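Local coordinates for protein halohydrin epoxidase A (Corynebacterium sp., PDB 4Z9F) that probably catalyses the elimination of hydrogen halide from vicinal halohydrins to give epoxides, on a Rossmann-type scaffold related to short-chain dehydrogenases/reductases, at residues 2-13 against 70-81; 27-36 against 50-58. The protein carries 1 engineered substitution. All coordinates share one frame; numbering follows the deposited sequence.

Both contacts belong to the first half of one parallel beta sheet of Rossmann type, with their centres about 9 Å apart. Contact 1 sets strand 3-6 beside strand 73-79 near the middle of the sheet; contact 2 sets strand 27-30 beside 52-53, the outermost strand on that side. Strands 3-6 and 27-30 are themselves neighbours, joined by Ala-4 O to Val-29 N (2.7 Å), so the order 52-53, 27-30, 3-6, 73-79 runs unbroken. Along the chain, both segments of contact 2 fall between those of contact 1. The loops that follow strands 3-6 and 27-30 also meet, Arg-10 reaching the engineered Ser-34. The order 3-2-1-4 spans the switch point between strands 3-6 and 73-79, from which a Rossmann-type sheet grows in both directions.

Contact 1: 2-13 against 70-81; sequences KIALVTHARHFA and GEAIDTIVSNDY
Asn-79 reaches across from strand 73-79 to Thr-7, His-11 and Ala-13 in the loop after strand 3-6. Its CB lies 3.3 Å from Thr-7 O, and chi1 of 169°, with CG opposite the backbone N, carries the amide into the curve of residues 7-13. There Asn-79 ND2 donates to Thr-7 O, which lies in the amide plane, and to His-11 O at 3.0 Å, which it meets from above that carbonyl's plane. On the other branch, Asn-79 OD1 accepts from Ala-13 N (3.0 Å) and touches Phe-12 CB. Three bonds thus grip the buried amide and fix its flip. The backbone N of Asn-79 is held as well, donating to Thr-7 OG1 at 2.8 Å; a water joins that hydroxyl to Ser-78 OG and Asp-80 OD1.

Beside this loop, Tyr-81 packs against two histidines. The His-11 ring forms an offset stack with it, planes 12° apart, and His-11 CB sits over the centre of the tyrosine ring in a CH-pi contact. His-8 instead receives the tyrosine edge on its face, in an offset edge-to-face pair with planes at 78°.

The strands themselves run parallel, with Leu-5 N donating to Thr-75 O and Leu-5 O accepting from Val-77 N (2.7 Å). Leu-5 CD2 lies alongside Ile-76 CG2, while Val-6 and Val-77 pair on the other face. At the N-terminal end a water links Lys-2 NZ to Asp-74 OD1, the two atoms being 4.2 Å apart; Asp-74 also pairs with Arg-226.

Strand 27-30 flanks 3-6 and strand 127-132 adjoins 73-79. Helix 62-67 packs on Leu-5 and Ile-73, and helix 96-123 on Ile-76 and Ser-78.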
loop_
_atom_site.group_PDB
_atom_site.type_symbol
_atom_site.label_atom_id
_atom_site.label_comp_id
_atom_site.label_asym_id
_atom_site.label_seq_id
_atom_site.Cartn_x
_atom_site.Cartn_y
_atom_site.Cartn_z
ATOM N N LYS C 2 27.082 -21.133 -12.069
ATOM C CA LYS C 2 26.746 -19.993 -11.234
ATOM C C LYS C 2 26.727 -20.404 -9.770
ATOM O O LYS C 2 26.325 -21.517 -9.424
ATOM C CB LYS C 2 25.390 -19.415 -11.646
ATOM C CG LYS C 2 25.370 -18.889 -13.072
ATOM C CD LYS C 2 24.013 -18.328 -13.467
ATOM C CE LYS C 2 24.088 -17.583 -14.796
ATOM N NZ LYS C 2 22.738 -17.192 -15.298
ATOM N N ILE C 3 27.175 -19.502 -8.907
ATOM C CA ILE C 3 27.204 -19.742 -7.469
ATOM C C ILE C 3 26.018 -19.032 -6.842
ATOM O O ILE C 3 25.739 -17.868 -7.166
ATOM C CB ILE C 3 28.516 -19.253 -6.839
ATOM C CG1 ILE C 3 29.718 -19.645 -7.716
ATOM C CG2 ILE C 3 28.649 -19.797 -5.429
ATOM C CD1 ILE C 3 29.788 -21.108 -8.037
ATOM N N ALA C 4 25.320 -19.730 -5.953
ATOM C CA ALA C 4 24.286 -19.138 -5.124
ATOM C C ALA C 4 24.612 -19.387 -3.662
ATOM O O ALA C 4 25.216 -20.408 -3.306
ATOM C CB ALA C 4 22.895 -19.706 -5.450
ATOM N N LEU C 5 24.248 -18.423 -2.827
ATOM C CA LEU C 5 24.319 -18.545 -1.383
ATOM C C LEU C 5 22.888 -18.571 -0.859
ATOM O O LEU C 5 22.076 -17.725 -1.244
ATOM C CB LEU C 5 25.102 -17.386 -0.768
ATOM C CG LEU C 5 25.001 -17.214 0.750
ATOM C CD1 LEU C 5 25.571 -18.423 1.497
ATOM C CD2 LEU C 5 25.677 -15.929 1.195
ATOM N N VAL C 6 22.574 -19.572 -0.034
ATOM C CA VAL C 6 21.254 -19.724 0.581
ATOM C C VAL C 6 21.454 -19.849 2.081
ATOM O O VAL C 6 22.158 -20.757 2.541
ATOM C CB VAL C 6 20.498 -20.951 0.042
ATOM C CG1 VAL C 6 19.165 -21.132 0.795
ATOM C CG2 VAL C 6 20.287 -20.852 -1.476
ATOM N N THR C 7 20.851 -18.947 2.846
ATOM C CA THR C 7 20.969 -19.039 4.288
ATOM C C THR C 7 19.867 -19.945 4.843
ATOM O O THR C 7 18.872 -20.236 4.171
ATOM C CB THR C 7 20.900 -17.657 4.925
ATOM O OG1 THR C 7 19.648 -17.049 4.588
ATOM C CG2 THR C 7 22.032 -16.787 4.408
ATOM N N HIS C 8 20.076 -20.401 6.075
ATOM C CA HIS C 8 19.131 -21.274 6.788
ATOM C C HIS C 8 18.564 -22.350 5.865
ATOM O O HIS C 8 17.350 -22.531 5.738
ATOM C CB HIS C 8 18.023 -20.442 7.428
ATOM C CG HIS C 8 18.520 -19.467 8.447
ATOM N ND1 HIS C 8 18.932 -19.850 9.706
ATOM C CD2 HIS C 8 18.660 -18.121 8.399
ATOM C CE1 HIS C 8 19.305 -18.782 10.388
ATOM N NE2 HIS C 8 19.146 -17.720 9.621
ATOM N N ALA C 9 19.480 -23.085 5.217
ATOM C CA ALA C 9 19.130 -23.920 4.073
ATOM C C ALA C 9 18.171 -25.053 4.414
ATOM O O ALA C 9 17.554 -25.618 3.503
ATOM C CB ALA C 9 20.398 -24.502 3.440
ATOM N N ARG C 10 18.027 -25.411 5.683
ATOM C CA ARG C 10 17.158 -26.522 6.050
ATOM C C ARG C 10 15.770 -26.068 6.484
ATOM O O ARG C 10 14.953 -26.903 6.889
ATOM C CB ARG C 10 17.819 -27.350 7.151
ATOM C CG ARG C 10 19.173 -27.894 6.707
ATOM C CD ARG C 10 19.905 -28.573 7.829
ATOM N NE ARG C 10 19.368 -29.897 8.106
ATOM C CZ ARG C 10 19.945 -30.769 8.925
ATOM N NH1 ARG C 10 21.078 -30.446 9.537
ATOM N NH2 ARG C 10 19.393 -31.958 9.127
ATOM N N HIS C 11 15.475 -24.774 6.384
ATOM C CA HIS C 11 14.281 -24.213 6.988
ATOM C C HIS C 11 13.559 -23.313 5.994
ATOM O O HIS C 11 14.124 -22.906 4.973
ATOM C CB HIS C 11 14.639 -23.427 8.250
ATOM C CG HIS C 11 15.337 -24.252 9.283
ATOM N ND1 HIS C 11 14.658 -25.024 10.199
ATOM C CD2 HIS C 11 16.654 -24.445 9.530
ATOM C CE1 HIS C 11 15.526 -25.653 10.971
ATOM N NE2 HIS C 11 16.744 -25.316 10.589
ATOM N N PHE C 12 12.285 -23.030 6.303
ATOM C CA PHE C 12 11.492 -22.058 5.549
ATOM C C PHE C 12 11.570 -22.323 4.042
ATOM O O PHE C 12 11.221 -23.411 3.570
ATOM C CB PHE C 12 11.978 -20.646 5.907
ATOM C CG PHE C 12 10.947 -19.556 5.724
ATOM C CD1 PHE C 12 9.608 -19.853 5.509
ATOM C CD2 PHE C 12 11.332 -18.225 5.764
ATOM C CE1 PHE C 12 8.676 -18.836 5.348
ATOM C CE2 PHE C 12 10.406 -17.208 5.604
ATOM C CZ PHE C 12 9.071 -17.513 5.390
ATOM N N ALA C 13 12.039 -21.351 3.271
ATOM C CA ALA C 13 12.161 -21.519 1.833
ATOM C C ALA C 13 13.493 -22.125 1.411
ATOM O O ALA C 13 13.734 -22.270 0.206
ATOM C CB ALA C 13 11.964 -20.170 1.126
ATOM N N GLY C 70 34.205 -20.152 -5.375
ATOM C CA GLY C 70 33.910 -19.677 -6.714
ATOM C C GLY C 70 34.336 -18.231 -6.836
ATOM O O GLY C 70 34.667 -17.572 -5.846
ATOM N N GLU C 71 34.310 -17.739 -8.077
ATOM C CA GLU C 71 34.867 -16.418 -8.357
ATOM C C GLU C 71 33.865 -15.287 -8.128
ATOM O O GLU C 71 34.275 -14.168 -7.798
ATOM C CB GLU C 71 35.403 -16.365 -9.794
ATOM C CG GLU C 71 34.342 -16.161 -10.878
ATOM C CD GLU C 71 34.870 -15.393 -12.096
ATOM O OE1 GLU C 71 34.032 -14.996 -12.945
ATOM O OE2 GLU C 71 36.108 -15.191 -12.194
ATOM N N ALA C 72 32.566 -15.540 -8.297
ATOM C CA ALA C 72 31.562 -14.502 -8.087
ATOM C C ALA C 72 30.250 -15.137 -7.653
ATOM O O ALA C 72 29.909 -16.239 -8.096
ATOM C CB ALA C 72 31.338 -13.668 -9.356
ATOM N N ILE C 73 29.519 -14.432 -6.792
ATOM C CA ILE C 73 28.186 -14.853 -6.365
ATOM C C ILE C 73 27.166 -14.259 -7.331
ATOM O O ILE C 73 27.112 -13.038 -7.512
ATOM C CB ILE C 73 27.897 -14.407 -4.923
ATOM C CG1 ILE C 73 28.897 -15.027 -3.953
ATOM C CG2 ILE C 73 26.472 -14.815 -4.493
ATOM C CD1 ILE C 73 28.791 -14.451 -2.558
ATOM N N ASP C 74 26.348 -15.120 -7.942
ATOM C CA ASP C 74 25.298 -14.682 -8.853
ATOM C C ASP C 74 24.011 -14.324 -8.112
ATOM O O ASP C 74 23.342 -13.349 -8.472
ATOM C CB ASP C 74 25.016 -15.780 -9.893
ATOM C CG ASP C 74 23.782 -15.495 -10.756
ATOM O OD1 ASP C 74 23.947 -15.008 -11.904
ATOM O OD2 ASP C 74 22.641 -15.793 -10.308
ATOM N N THR C 75 23.658 -15.100 -7.087
ATOM C CA THR C 75 22.407 -14.923 -6.357
ATOM C C THR C 75 22.613 -15.222 -4.882
ATOM O O THR C 75 23.284 -16.198 -4.519
ATOM C CB THR C 75 21.307 -15.836 -6.922
ATOM O OG1 THR C 75 21.056 -15.492 -8.290
ATOM C CG2 THR C 75 20.021 -15.709 -6.104
ATOM N N ILE C 76 22.061 -14.362 -4.031
ATOM C CA ILE C 76 21.966 -14.616 -2.602
ATOM C C ILE C 76 20.479 -14.752 -2.275
ATOM O O ILE C 76 19.686 -13.860 -2.601
ATOM C CB ILE C 76 22.617 -13.500 -1.768
ATOM C CG1 ILE C 76 24.103 -13.346 -2.129
ATOM C CG2 ILE C 76 22.440 -13.772 -0.271
ATOM C CD1 ILE C 76 24.762 -12.153 -1.470
ATOM N N VAL C 77 20.098 -15.879 -1.681
ATOM C CA VAL C 77 18.769 -16.048 -1.105
ATOM C C VAL C 77 18.910 -15.863 0.394
ATOM O O VAL C 77 19.442 -16.735 1.091
ATOM C CB VAL C 77 18.156 -17.413 -1.436
ATOM C CG1 VAL C 77 16.819 -17.553 -0.716
ATOM C CG2 VAL C 77 17.957 -17.566 -2.928
ATOM N N SER C 78 18.459 -14.716 0.888
ATOM C CA SER C 78 18.512 -14.418 2.316
ATOM C C SER C 78 17.242 -14.976 2.937
ATOM O O SER C 78 16.224 -14.295 3.042
ATOM C CB SER C 78 18.638 -12.924 2.555
ATOM O OG SER C 78 18.822 -12.659 3.932
ATOM N N ASN C 79 17.311 -16.237 3.348
ATOM C CA ASN C 79 16.145 -16.996 3.796
ATOM C C ASN C 79 16.097 -16.937 5.323
ATOM O O ASN C 79 16.451 -17.878 6.035
ATOM C CB ASN C 79 16.233 -18.414 3.249
ATOM C CG ASN C 79 15.225 -19.348 3.854
ATOM O OD1 ASN C 79 14.010 -19.168 3.706
ATOM N ND2 ASN C 79 15.721 -20.382 4.518
ATOM N N ASP C 80 15.657 -15.794 5.836
ATOM C CA ASP C 80 15.677 -15.564 7.269
ATOM C C ASP C 80 14.424 -16.137 7.920
ATOM O O ASP C 80 13.340 -16.118 7.332
ATOM C CB ASP C 80 15.819 -14.070 7.552
ATOM C CG ASP C 80 17.055 -13.483 6.876
ATOM O OD1 ASP C 80 18.169 -13.741 7.382
ATOM O OD2 ASP C 80 16.923 -12.804 5.830
ATOM N N TYR C 81 14.594 -16.674 9.126
ATOM C CA TYR C 81 13.510 -17.309 9.862
ATOM C C TYR C 81 13.905 -17.336 11.330
ATOM O O TYR C 81 15.071 -17.142 11.680
ATOM C CB TYR C 81 13.226 -18.720 9.334
ATOM C CG TYR C 81 13.865 -19.811 10.170
ATOM C CD1 TYR C 81 13.094 -20.616 11.004
ATOM C CD2 TYR C 81 15.240 -20.017 10.154
ATOM C CE1 TYR C 81 13.674 -21.606 11.786
ATOM C CE2 TYR C 81 15.824 -21.006 10.925
ATOM C CZ TYR C 81 15.036 -21.797 11.734
ATOM O OH TYR C 81 15.620 -22.772 12.507
HETATM O O HOH W 1 21.774 -14.901 -13.714
HETATM O O HOH W 2 28.437 -17.062 -9.893
HETATM O O HOH W 3 19.840 -14.550 5.565
#

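Contact 2: 27-36 against 50-58; sequences TVVCHDASFA and GTVALAEQK. Engineered in segment 27-36: Ser-34 (natural residue Thr).
Val-29 and Leu-54 meet tightly on one face of the sheet, their side chains crossing at about a right angle with CG1 of the valine 3.4 Å from CG of the leucine. Val-29 CG2 lies alongside Val-52. On the reverse face the Phe-35 ring takes Ala-53 CB over one side, off-centre toward the rim and 3.6 Å from CE1, while Asp-32 CB covers the opposite side.

Parallel-strand bonds set this register: Val-52 N to Val-28 O, Cys-30 N to Val-52 O (2.7 Å), and Leu-54 N to Cys-30 O. Past the strands, the Gln-57 chain bends at chi2 (-59°) and brings NE2 to Asp-32 O at 2.9 Å. Phe-35 N reaches that same oxygen from the other face of its plane. NE2 also donates to Ala-55 O, fixing the amide's rotation. Asp-32 OD1 closes an Asx turn by accepting from the N of engineered Ser-34.

Further out, His-31 ND1 bonds to His-8 N, and a water joins its NE2 to Gln-57 O and OE1. Helix 38-47 completes the beta-alpha-beta crossover, laying Phe-44 against Cys-30 and Phe-35; helix 14-23 packs on Val-28, and helix 62-67 on Val-29 and Leu-54.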
loop_
_atom_site.group_PDB
_atom_site.type_symbol
_atom_site.label_atom_id
_atom_site.label_comp_id
_atom_site.label_asym_id
_atom_site.label_seq_id
_atom_site.Cartn_x
_atom_site.Cartn_y
_atom_site.Cartn_z
ATOM N N THR C 27 25.854 -24.092 -8.508
ATOM C CA THR C 27 26.431 -24.630 -7.289
ATOM C C THR C 27 25.851 -23.824 -6.136
ATOM O O THR C 27 26.020 -22.600 -6.081
ATOM C CB THR C 27 27.957 -24.548 -7.319
ATOM O OG1 THR C 27 28.434 -25.292 -8.442
ATOM C CG2 THR C 27 28.556 -25.123 -6.045
ATOM N N VAL C 28 25.148 -24.495 -5.237
ATOM C CA VAL C 28 24.469 -23.822 -4.142
ATOM C C VAL C 28 25.302 -23.987 -2.880
ATOM O O VAL C 28 25.380 -25.082 -2.311
ATOM C CB VAL C 28 23.044 -24.353 -3.952
ATOM C CG1 VAL C 28 22.345 -23.543 -2.877
ATOM C CG2 VAL C 28 22.282 -24.293 -5.288
ATOM N N VAL C 29 25.913 -22.891 -2.439
ATOM C CA VAL C 29 26.632 -22.833 -1.170
ATOM C C VAL C 29 25.639 -22.481 -0.063
ATOM O O VAL C 29 24.917 -21.482 -0.164
ATOM C CB VAL C 29 27.765 -21.797 -1.243
ATOM C CG1 VAL C 29 28.486 -21.716 0.062
ATOM C CG2 VAL C 29 28.713 -22.130 -2.378
ATOM N N CYS C 30 25.614 -23.283 1.004
ATOM C CA CYS C 30 24.526 -23.269 1.976
ATOM C C CYS C 30 25.011 -22.953 3.382
ATOM O O CYS C 30 26.028 -23.488 3.835
ATOM C CB CYS C 30 23.805 -24.624 1.988
ATOM S SG CYS C 30 23.021 -25.013 0.432
ATOM N N HIS C 31 24.259 -22.098 4.075
ATOM C CA HIS C 31 24.449 -21.821 5.486
ATOM C C HIS C 31 23.304 -22.450 6.268
ATOM O O HIS C 31 22.175 -22.544 5.775
ATOM C CB HIS C 31 24.519 -20.310 5.752
ATOM C CG HIS C 31 24.041 -19.895 7.112
ATOM N ND1 HIS C 31 22.706 -19.710 7.412
ATOM C CD2 HIS C 31 24.724 -19.591 8.243
ATOM C CE1 HIS C 31 22.588 -19.331 8.671
ATOM N NE2 HIS C 31 23.799 -19.249 9.199
ATOM N N ASP C 32 23.613 -22.899 7.482
ATOM C CA ASP C 32 22.595 -23.380 8.407
ATOM C C ASP C 32 23.206 -23.421 9.798
ATOM O O ASP C 32 24.417 -23.605 9.950
ATOM C CB ASP C 32 22.058 -24.754 7.994
ATOM C CG ASP C 32 20.780 -25.132 8.739
ATOM O OD1 ASP C 32 20.840 -26.008 9.633
ATOM O OD2 ASP C 32 19.711 -24.543 8.435
ATOM N N ALA C 33 22.362 -23.217 10.811
ATOM C CA ALA C 33 22.853 -23.270 12.186
ATOM C C ALA C 33 23.442 -24.634 12.512
ATOM O O ALA C 33 24.398 -24.731 13.294
ATOM C CB ALA C 33 21.731 -22.936 13.167
ATOM N N SER C 34 22.897 -25.694 11.914
ATOM C CA SER C 34 23.352 -27.041 12.228
ATOM C C SER C 34 24.713 -27.338 11.626
ATOM O O SER C 34 25.346 -28.328 12.006
ATOM C CB SER C 34 22.338 -28.066 11.729
ATOM O OG SER C 34 22.333 -28.118 10.313
ATOM N N PHE C 35 25.167 -26.519 10.688
ATOM C CA PHE C 35 26.441 -26.765 10.031
ATOM C C PHE C 35 27.630 -26.398 10.907
ATOM O O PHE C 35 28.774 -26.542 10.466
ATOM C CB PHE C 35 26.505 -26.003 8.705
ATOM C CG PHE C 35 25.543 -26.508 7.661
ATOM C CD1 PHE C 35 25.387 -25.829 6.457
ATOM C CD2 PHE C 35 24.786 -27.649 7.878
ATOM C CE1 PHE C 35 24.505 -26.291 5.481
ATOM C CE2 PHE C 35 23.901 -28.107 6.914
ATOM C CZ PHE C 35 23.757 -27.426 5.716
ATOM N N ALA C 36 27.404 -25.918 12.129
ATOM C CA ALA C 36 28.522 -25.780 13.052
ATOM C C ALA C 36 29.172 -27.126 13.335
ATOM O O ALA C 36 30.324 -27.169 13.784
ATOM C CB ALA C 36 28.065 -25.131 14.356
ATOM N N GLY C 50 26.024 -31.592 -5.221
ATOM C CA GLY C 50 26.303 -30.308 -5.817
ATOM C C GLY C 50 26.531 -29.203 -4.803
ATOM O O GLY C 50 27.322 -28.290 -5.066
ATOM N N THR C 51 25.876 -29.279 -3.649
ATOM C CA THR C 51 25.921 -28.181 -2.698
ATOM C C THR C 51 27.213 -28.195 -1.885
ATOM O O THR C 51 27.926 -29.200 -1.798
ATOM C CB THR C 51 24.731 -28.235 -1.740
ATOM O OG1 THR C 51 24.892 -29.347 -0.848
ATOM C CG2 THR C 51 23.408 -28.375 -2.513
ATOM N N VAL C 52 27.505 -27.046 -1.285
ATOM C CA VAL C 52 28.587 -26.879 -0.327
ATOM C C VAL C 52 27.969 -26.401 0.979
ATOM O O VAL C 52 27.163 -25.461 0.980
ATOM C CB VAL C 52 29.641 -25.875 -0.832
ATOM C CG1 VAL C 52 30.576 -25.464 0.297
ATOM C CG2 VAL C 52 30.413 -26.446 -2.006
ATOM N N ALA C 53 28.325 -27.053 2.081
ATOM C CA ALA C 53 27.858 -26.664 3.405
ATOM C C ALA C 53 28.932 -25.827 4.086
ATOM O O ALA C 53 30.027 -26.325 4.364
ATOM C CB ALA C 53 27.518 -27.890 4.256
ATOM N N LEU C 54 28.612 -24.561 4.352
ATOM C CA LEU C 54 29.521 -23.660 5.046
ATOM C C LEU C 54 29.521 -23.928 6.540
ATOM O O LEU C 54 28.484 -24.241 7.128
ATOM C CB LEU C 54 29.117 -22.203 4.827
ATOM C CG LEU C 54 29.149 -21.650 3.420
ATOM C CD1 LEU C 54 28.658 -20.204 3.443
ATOM C CD2 LEU C 54 30.567 -21.754 2.868
ATOM N N ALA C 55 30.686 -23.755 7.164
ATOM C CA ALA C 55 30.743 -23.793 8.613
ATOM C C ALA C 55 30.399 -22.448 9.238
ATOM O O ALA C 55 29.936 -22.414 10.384
ATOM C CB ALA C 55 32.133 -24.240 9.075
ATOM N N GLU C 56 30.602 -21.349 8.511
ATOM C CA GLU C 56 30.492 -20.023 9.108
ATOM C C GLU C 56 29.066 -19.745 9.554
ATOM O O GLU C 56 28.104 -20.064 8.851
ATOM C CB GLU C 56 30.956 -18.947 8.125
ATOM C CG GLU C 56 32.482 -18.822 8.054
ATOM C CD GLU C 56 33.143 -19.941 7.235
ATOM O OE1 GLU C 56 34.402 -19.928 7.117
ATOM O OE2 GLU C 56 32.396 -20.809 6.716
ATOM N N GLN C 57 28.943 -19.146 10.738
ATOM C CA GLN C 57 27.655 -18.818 11.331
ATOM C C GLN C 57 27.392 -17.327 11.409
ATOM O O GLN C 57 26.239 -16.931 11.614
ATOM C CB GLN C 57 27.554 -19.410 12.747
ATOM C CG GLN C 57 27.579 -20.927 12.763
ATOM C CD GLN C 57 26.438 -21.505 11.959
ATOM O OE1 GLN C 57 25.274 -21.171 12.191
ATOM N NE2 GLN C 57 26.763 -22.348 10.986
ATOM N N LYS C 58 28.445 -16.478 11.251
ATOM C CA LYS C 58 28.143 -15.061 11.376
ATOM C C LYS C 58 27.685 -14.500 10.032
ATOM O O LYS C 58 28.239 -14.853 8.988
ATOM C CB LYS C 58 29.359 -14.294 11.883
ATOM C CG LYS C 58 29.643 -14.559 13.355
ATOM C CD LYS C 58 30.887 -13.832 13.835
ATOM C CE LYS C 58 31.208 -14.211 15.270
ATOM N NZ LYS C 58 32.634 -13.940 15.618
HETATM O O HOH W 4 27.638 -28.234 -8.202
HETATM O O HOH W 5 24.231 -18.430 11.738
HETATM O O HOH W 6 26.603 -22.320 8.066
#